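Local coordinates for protein solute carrier family 15 member 1 (PDB 5A9D) that carries small peptides into intestinal cells together with protons, the portion described here being its extracellular, immunoglobulin-like region, at residues A[26-29]-A[30-34]; A[38-42]-A[43-47]; A[158-161]-A[162-165]. All blocks are in the same frame, centred on the assembly; numbering follows the deposited sequence.

Interaction 1 of 3, residues A[26-29]-A[30-34]; sequences VTLA and QMSQT
S32 turns its hydroxyl back on A29, three residues earlier, and gives its proton to the carbonyl: S32 OG lies 2.6 Å from A29 O, a short bond. The donor approaches from above the carbonyl plane, 35° out of it, not along a lone pair. OG reaches this place because chi1 of 79° sets it between the backbone N and the carbonyl carbon of its own residue. A water completes the polar cluster: it donates to S32 OG over 2.6 Å and accepts from A29 N over 2.9 Å, so the amide and the carbonyl of A29 are both tied to one hydroxyl, the first through solvent and the second directly.

The chain here passes from strand 24-28, at the margin of one sheet of an immunoglobulin-like sandwich, to strand 32-41, at the margin of the other. The new strand starts with a G1 beta bulge, M31 and S32 both facing N11, and M31 takes the positive phi of 55° expected of its first position.

L28 lies against the polar knot at S32. L28 CD2 sits 3.6 Å from S32 OG and 3.7 Å from Q33 C, while L28 CD1 stands 3.8 Å from S32 O, the two methyls lying side by side on one face of the returning chain. With an alanine here both methyls are gone, and the main chain at S32 and Q33 would probably lose this apolar cover, opening a gap between the two strands. Further from the bend, V26 CG1 meets T34 CG2 at 3.6 Å, the two branches crossing at about a right angle.

N11 also reaches back through ND2 to L28 O. T34 OG1 bonds to T36 O and V9 N, while K180 of the second subunit donates to M31 O.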
loop_
_atom_site.group_PDB
_atom_site.type_symbol
_atom_site.label_atom_id
_atom_site.label_comp_id
_atom_site.label_asym_id
_atom_site.label_seq_id
_atom_site.Cartn_x
_atom_site.Cartn_y
_atom_site.Cartn_z
ATOM N N VAL A 26 -12.672 -22.330 -5.092
ATOM C CA VAL A 26 -12.505 -21.791 -6.432
ATOM C C VAL A 26 -11.289 -22.429 -7.068
ATOM O O VAL A 26 -10.181 -22.327 -6.525
ATOM C CB VAL A 26 -12.402 -20.243 -6.432
ATOM C CG1 VAL A 26 -12.057 -19.723 -7.835
ATOM C CG2 VAL A 26 -13.715 -19.633 -5.967
ATOM N N THR A 27 -11.497 -23.098 -8.216
ATOM C CA THR A 27 -10.398 -23.694 -8.978
ATOM C C THR A 27 -10.166 -22.826 -10.219
ATOM O O THR A 27 -11.102 -22.602 -10.995
ATOM C CB THR A 27 -10.674 -25.143 -9.303
ATOM O OG1 THR A 27 -10.875 -25.850 -8.088
ATOM C CG2 THR A 27 -9.532 -25.790 -10.049
ATOM N N LEU A 28 -8.931 -22.386 -10.409
ATOM C CA LEU A 28 -8.546 -21.553 -11.539
ATOM C C LEU A 28 -7.527 -22.240 -12.411
ATOM O O LEU A 28 -6.539 -22.793 -11.910
ATOM C CB LEU A 28 -7.878 -20.236 -11.004
ATOM C CG LEU A 28 -8.762 -19.211 -10.370
ATOM C CD1 LEU A 28 -7.906 -18.136 -9.780
ATOM C CD2 LEU A 28 -9.701 -18.584 -11.425
ATOM N N ALA A 29 -7.682 -22.080 -13.728
ATOM C CA ALA A 29 -6.657 -22.531 -14.654
ATOM C C ALA A 29 -5.421 -21.583 -14.499
ATOM O O ALA A 29 -5.517 -20.492 -13.920
ATOM C CB ALA A 29 -7.194 -22.463 -16.082
ATOM N N GLN A 30 -4.277 -22.011 -15.007
ATOM C CA GLN A 30 -3.052 -21.202 -15.030
ATOM C C GLN A 30 -3.313 -19.902 -15.804
ATOM O O GLN A 30 -4.096 -19.887 -16.761
ATOM C CB GLN A 30 -1.929 -21.982 -15.742
ATOM C CG GLN A 30 -2.258 -22.414 -17.191
ATOM C CD GLN A 30 -2.848 -23.832 -17.267
ATOM O OE1 GLN A 30 -3.673 -24.293 -16.420
ATOM N NE2 GLN A 30 -2.443 -24.562 -18.310
ATOM N N MET A 31 -2.666 -18.815 -15.385
ATOM C CA MET A 31 -2.786 -17.502 -16.035
ATOM C C MET A 31 -4.231 -17.036 -16.131
ATOM O O MET A 31 -4.681 -16.667 -17.211
ATOM C CB MET A 31 -2.069 -17.484 -17.407
ATOM C CG MET A 31 -0.578 -17.679 -17.313
ATOM S SD MET A 31 0.202 -16.301 -16.419
ATOM C CE MET A 31 1.621 -17.124 -15.785
ATOM N N SER A 32 -4.980 -17.150 -15.025
ATOM C CA SER A 32 -6.376 -16.735 -14.975
ATOM C C SER A 32 -6.702 -16.188 -13.596
ATOM O O SER A 32 -6.033 -16.520 -12.618
ATOM C CB SER A 32 -7.317 -17.886 -15.354
ATOM O OG SER A 32 -7.513 -18.787 -14.280
ATOM N N GLN A 33 -7.754 -15.375 -13.518
ATOM C CA GLN A 33 -8.202 -14.811 -12.267
ATOM C C GLN A 33 -9.708 -14.967 -12.077
ATOM O O GLN A 33 -10.420 -15.202 -13.052
ATOM C CB GLN A 33 -7.811 -13.330 -12.188
ATOM C CG GLN A 33 -8.439 -12.442 -13.272
ATOM C CD GLN A 33 -8.038 -10.996 -13.118
ATOM O OE1 GLN A 33 -7.017 -10.670 -12.521
ATOM N NE2 GLN A 33 -8.800 -10.079 -13.676
ATOM N N THR A 34 -10.200 -14.743 -10.844
ATOM C CA THR A 34 -11.644 -14.756 -10.606
ATOM C C THR A 34 -12.155 -13.454 -11.233
ATOM O O THR A 34 -11.468 -12.438 -11.148
ATOM C CB THR A 34 -11.957 -14.825 -9.100
ATOM O OG1 THR A 34 -11.253 -13.772 -8.455
ATOM C CG2 THR A 34 -11.600 -16.175 -8.486
HETATM O O HOH W 1 -9.630 -20.237 -14.739
#

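Interaction 2 of 3, residues A[38-42]-A[43-47]; sequences MTFDI and DKLTS
Two overlapping type I beta turns, D41 to K44 and I42 to L45, end strand 32-41 and bend the chain into the loop that follows. The first closes with K44 N on D41 O at 2.9 Å, a bent bond of 138°; the second, L45 N on I42 O, is longer at 3.2 Å but straighter.

On the outer side of the bend, D41 and K44 run side by side and point the same way. The lysine is extended beyond CG (chi2 174°), which carries K44 NZ out to D41 OD2, 3.5 Å away, in a salt bridge at the long end of the range. K44 CD passes D41 OD2 at 3.6 Å.

On the other side L45 returns over F40. The two side chains cross at about a right angle, and L45 CD1 sits 4.0 Å from the centroid of the F40 ring, a CH-pi contact over the face, displaced toward the CG end. F21 stacks on F40 as well, and L45 also touches I7 and P22.

L45 itself is the centre of an inverse gamma turn, closed by a weak bond from T46 N to K44 O, and the whole is a compact multiple-turn connection between strands 32-41 and 49-52 of a beta sandwich.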
loop_
_atom_site.group_PDB
_atom_site.type_symbol
_atom_site.label_atom_id
_atom_site.label_comp_id
_atom_site.label_asym_id
_atom_site.label_seq_id
_atom_site.Cartn_x
_atom_site.Cartn_y
_atom_site.Cartn_z
ATOM N N MET A 38 -14.457 -11.701 -4.339
ATOM C CA MET A 38 -15.397 -12.411 -3.470
ATOM C C MET A 38 -15.382 -11.662 -2.129
ATOM O O MET A 38 -14.325 -11.171 -1.726
ATOM C CB MET A 38 -14.955 -13.855 -3.302
ATOM C CG MET A 38 -15.096 -14.639 -4.592
ATOM S SD MET A 38 -14.108 -16.128 -4.530
ATOM C CE MET A 38 -12.492 -15.466 -4.837
ATOM N N THR A 39 -16.542 -11.530 -1.478
ATOM C CA THR A 39 -16.699 -10.797 -0.224
ATOM C C THR A 39 -16.908 -11.730 0.973
ATOM O O THR A 39 -17.679 -12.673 0.875
ATOM C CB THR A 39 -17.856 -9.804 -0.382
ATOM O OG1 THR A 39 -17.620 -8.972 -1.518
ATOM C CG2 THR A 39 -18.043 -8.942 0.833
ATOM N N PHE A 40 -16.259 -11.449 2.109
ATOM C CA PHE A 40 -16.369 -12.261 3.339
ATOM C C PHE A 40 -16.418 -11.394 4.559
ATOM O O PHE A 40 -15.824 -10.313 4.551
ATOM C CB PHE A 40 -15.122 -13.166 3.481
ATOM C CG PHE A 40 -14.833 -14.056 2.291
ATOM C CD1 PHE A 40 -15.410 -15.321 2.193
ATOM C CD2 PHE A 40 -13.986 -13.629 1.269
ATOM C CE1 PHE A 40 -15.143 -16.146 1.099
ATOM C CE2 PHE A 40 -13.732 -14.451 0.155
ATOM C CZ PHE A 40 -14.320 -15.701 0.075
ATOM N N ASP A 41 -17.051 -11.881 5.642
ATOM C CA ASP A 41 -17.020 -11.216 6.948
ATOM C C ASP A 41 -15.717 -11.721 7.555
ATOM O O ASP A 41 -15.479 -12.944 7.535
ATOM C CB ASP A 41 -18.206 -11.641 7.830
ATOM C CG ASP A 41 -19.556 -11.169 7.333
ATOM O OD1 ASP A 41 -19.663 -9.982 6.927
ATOM O OD2 ASP A 41 -20.518 -11.959 7.401
ATOM N N ILE A 42 -14.858 -10.788 8.035
ATOM C CA ILE A 42 -13.534 -11.065 8.599
ATOM C C ILE A 42 -13.566 -12.197 9.658
ATOM O O ILE A 42 -12.685 -13.057 9.638
ATOM C CB ILE A 42 -12.808 -9.770 9.119
ATOM C CG1 ILE A 42 -11.326 -10.025 9.474
ATOM C CG2 ILE A 42 -13.522 -9.081 10.303
ATOM C CD1 ILE A 42 -10.394 -10.142 8.381
ATOM N N ASP A 43 -14.583 -12.202 10.548
ATOM C CA ASP A 43 -14.746 -13.194 11.618
ATOM C C ASP A 43 -15.040 -14.592 11.070
ATOM O O ASP A 43 -14.767 -15.575 11.760
ATOM C CB ASP A 43 -15.861 -12.768 12.604
ATOM C CG ASP A 43 -17.278 -13.026 12.107
ATOM O OD1 ASP A 43 -17.729 -12.295 11.197
ATOM O OD2 ASP A 43 -17.925 -13.982 12.613
ATOM N N LYS A 44 -15.623 -14.668 9.852
ATOM C CA LYS A 44 -15.994 -15.917 9.167
ATOM C C LYS A 44 -14.878 -16.420 8.268
ATOM O O LYS A 44 -14.981 -17.516 7.745
ATOM C CB LYS A 44 -17.316 -15.758 8.390
ATOM C CG LYS A 44 -18.536 -15.608 9.298
ATOM C CD LYS A 44 -19.798 -15.315 8.502
ATOM C CE LYS A 44 -20.997 -15.165 9.405
ATOM N NZ LYS A 44 -22.224 -14.812 8.645
ATOM N N LEU A 45 -13.794 -15.640 8.114
ATOM C CA LEU A 45 -12.626 -15.993 7.302
ATOM C C LEU A 45 -11.650 -16.669 8.247
ATOM O O LEU A 45 -10.577 -16.142 8.538
ATOM C CB LEU A 45 -12.041 -14.705 6.660
ATOM C CG LEU A 45 -11.291 -14.805 5.336
ATOM C CD1 LEU A 45 -12.102 -15.547 4.243
ATOM C CD2 LEU A 45 -10.914 -13.429 4.842
ATOM N N THR A 46 -12.075 -17.839 8.764
ATOM C CA THR A 46 -11.409 -18.696 9.761
ATOM C C THR A 46 -10.043 -19.185 9.284
ATOM O O THR A 46 -9.067 -19.098 10.036
ATOM C CB THR A 46 -12.361 -19.844 10.167
ATOM O OG1 THR A 46 -13.582 -19.271 10.630
ATOM C CG2 THR A 46 -11.784 -20.746 11.255
ATOM N N SER A 47 -9.990 -19.723 8.050
ATOM C CA SER A 47 -8.775 -20.206 7.400
ATOM C C SER A 47 -8.972 -20.241 5.888
ATOM O O SER A 47 -10.110 -20.278 5.412
ATOM C CB SER A 47 -8.356 -21.576 7.934
ATOM O OG SER A 47 -9.142 -22.625 7.396
#

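Interaction 3 of 3, residues A[158-161]-A[162-165]; sequences NLDF and GSAY
Y165 and D160 meet with their side chains crossed at about a right angle, and their arrangement fits a tyrosine corner, a motif of Greek-key and immunoglobulin-like sandwiches. In it a tyrosine at the start of a strand turns its hydroxyl back to the backbone of a residue some three to five positions earlier, in the connection leading to that strand. Here the connection links strand 153-155 of one sheet to strand 164-171 of the other, and the separation is five residues.

The bond that marks the corner runs from D160 N to Y165 OH, weak at 3.4 Å yet nearly straight, 166° at the hydrogen. The amide lies at the edge of the tyrosine ring, near its plane. The ring is sent back along the loop because Y165 CG stands anti to its own carbonyl carbon, chi1 -54°.

The carboxylate of D160 is turned 52° from the ring plane, with D160 OD2 also 3.4 Å from Y165 OH. L159 comes to the same ring obliquely, L159 CD1 lying 4.4 Å from Y165 CE2, a loose apolar contact. L159 is further packed on N97 and I99, and E183 of strand 177-184 touches both Y165 and S163.

F161 takes the other direction. With CG anti to the backbone N, its ring swings away from the corner and stays close to G162 N, 3.6 Å from F161 CG. G162 then reverses the chain with a positive phi, where a beta carbon would come too near F161 O.

N97 ties the two arms of the bend together, its ND2 bonded to D160 O and its OD1 to S163 N. Between those arms, S163 OG packs against D160 CB at 3.5 Å.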
loop_
_atom_site.group_PDB
_atom_site.type_symbol
_atom_site.label_atom_id
_atom_site.label_comp_id
_atom_site.label_asym_id
_atom_site.label_seq_id
_atom_site.Cartn_x
_atom_site.Cartn_y
_atom_site.Cartn_z
ATOM N N ASN A 158 -13.670 18.680 14.729
ATOM C CA ASN A 158 -14.688 18.943 13.730
ATOM C C ASN A 158 -14.099 18.863 12.329
ATOM O O ASN A 158 -13.719 19.884 11.751
ATOM C CB ASN A 158 -15.389 20.285 13.971
ATOM C CG ASN A 158 -16.621 20.517 13.104
ATOM O OD1 ASN A 158 -17.331 21.514 13.258
ATOM N ND2 ASN A 158 -16.911 19.623 12.174
ATOM N N LEU A 159 -14.069 17.639 11.798
ATOM C CA LEU A 159 -13.609 17.224 10.479
ATOM C C LEU A 159 -14.154 18.166 9.405
ATOM O O LEU A 159 -15.383 18.256 9.237
ATOM C CB LEU A 159 -14.192 15.817 10.214
ATOM C CG LEU A 159 -13.318 14.558 10.369
ATOM C CD1 LEU A 159 -12.461 14.594 11.638
ATOM C CD2 LEU A 159 -14.180 13.307 10.306
ATOM N N ASP A 160 -13.253 18.873 8.685
ATOM C CA ASP A 160 -13.648 19.768 7.592
ATOM C C ASP A 160 -14.238 18.965 6.401
ATOM O O ASP A 160 -14.818 17.915 6.617
ATOM C CB ASP A 160 -12.476 20.680 7.175
ATOM C CG ASP A 160 -11.980 21.641 8.258
ATOM O OD1 ASP A 160 -12.832 22.240 8.967
ATOM O OD2 ASP A 160 -10.741 21.835 8.361
ATOM N N PHE A 161 -14.166 19.478 5.174
ATOM C CA PHE A 161 -14.710 18.829 3.983
ATOM C C PHE A 161 -13.557 18.406 3.082
ATOM O O PHE A 161 -12.727 19.230 2.717
ATOM C CB PHE A 161 -15.646 19.809 3.239
ATOM C CG PHE A 161 -16.256 19.313 1.944
ATOM C CD1 PHE A 161 -15.520 19.319 0.759
ATOM C CD2 PHE A 161 -17.584 18.900 1.895
ATOM C CE1 PHE A 161 -16.086 18.871 -0.436
ATOM C CE2 PHE A 161 -18.163 18.504 0.686
ATOM C CZ PHE A 161 -17.404 18.485 -0.468
ATOM N N GLY A 162 -13.509 17.117 2.750
ATOM C CA GLY A 162 -12.505 16.534 1.867
ATOM C C GLY A 162 -11.087 16.522 2.412
ATOM O O GLY A 162 -10.144 16.415 1.636
ATOM N N SER A 163 -10.910 16.626 3.718
ATOM C CA SER A 163 -9.566 16.687 4.305
ATOM C C SER A 163 -8.947 15.294 4.569
ATOM O O SER A 163 -9.524 14.247 4.224
ATOM C CB SER A 163 -9.587 17.528 5.575
ATOM O OG SER A 163 -10.114 18.816 5.309
ATOM N N ALA A 164 -7.723 15.292 5.068
ATOM C CA ALA A 164 -7.031 14.062 5.431
ATOM C C ALA A 164 -6.250 14.361 6.680
ATOM O O ALA A 164 -5.698 15.454 6.796
ATOM C CB ALA A 164 -6.115 13.595 4.319
ATOM N N TYR A 165 -6.288 13.445 7.649
ATOM C CA TYR A 165 -5.635 13.619 8.943
ATOM C C TYR A 165 -4.915 12.361 9.367
ATOM O O TYR A 165 -5.324 11.257 9.017
ATOM C CB TYR A 165 -6.651 14.003 10.044
ATOM C CG TYR A 165 -7.504 15.216 9.730
ATOM C CD1 TYR A 165 -7.066 16.498 10.043
ATOM C CD2 TYR A 165 -8.747 15.078 9.121
ATOM C CE1 TYR A 165 -7.837 17.617 9.737
ATOM C CE2 TYR A 165 -9.537 16.184 8.833
ATOM C CZ TYR A 165 -9.072 17.451 9.136
ATOM O OH TYR A 165 -9.858 18.535 8.840
#

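Overall arrangement
Interactions 1 and 2 belong to one sandwich and share strand 32-41: the first lies where the chain enters it from the facing sheet, the second where it leaves. Their centres are 20 Å apart, yet they touch across the sandwich, V26 CG2 resting 3.8 Å from M38 SD. Interaction 3 lies in the second sandwich, where strands 97-103, 164-171 and their neighbours repeat the same sheet order. Its centre is 41 Å from that of interaction 1 and 31 Å from that of interaction 2, with about 22 Å between the nearest atoms of 2 and 3. Of the three, interaction 1 is the one that meets the second subunit.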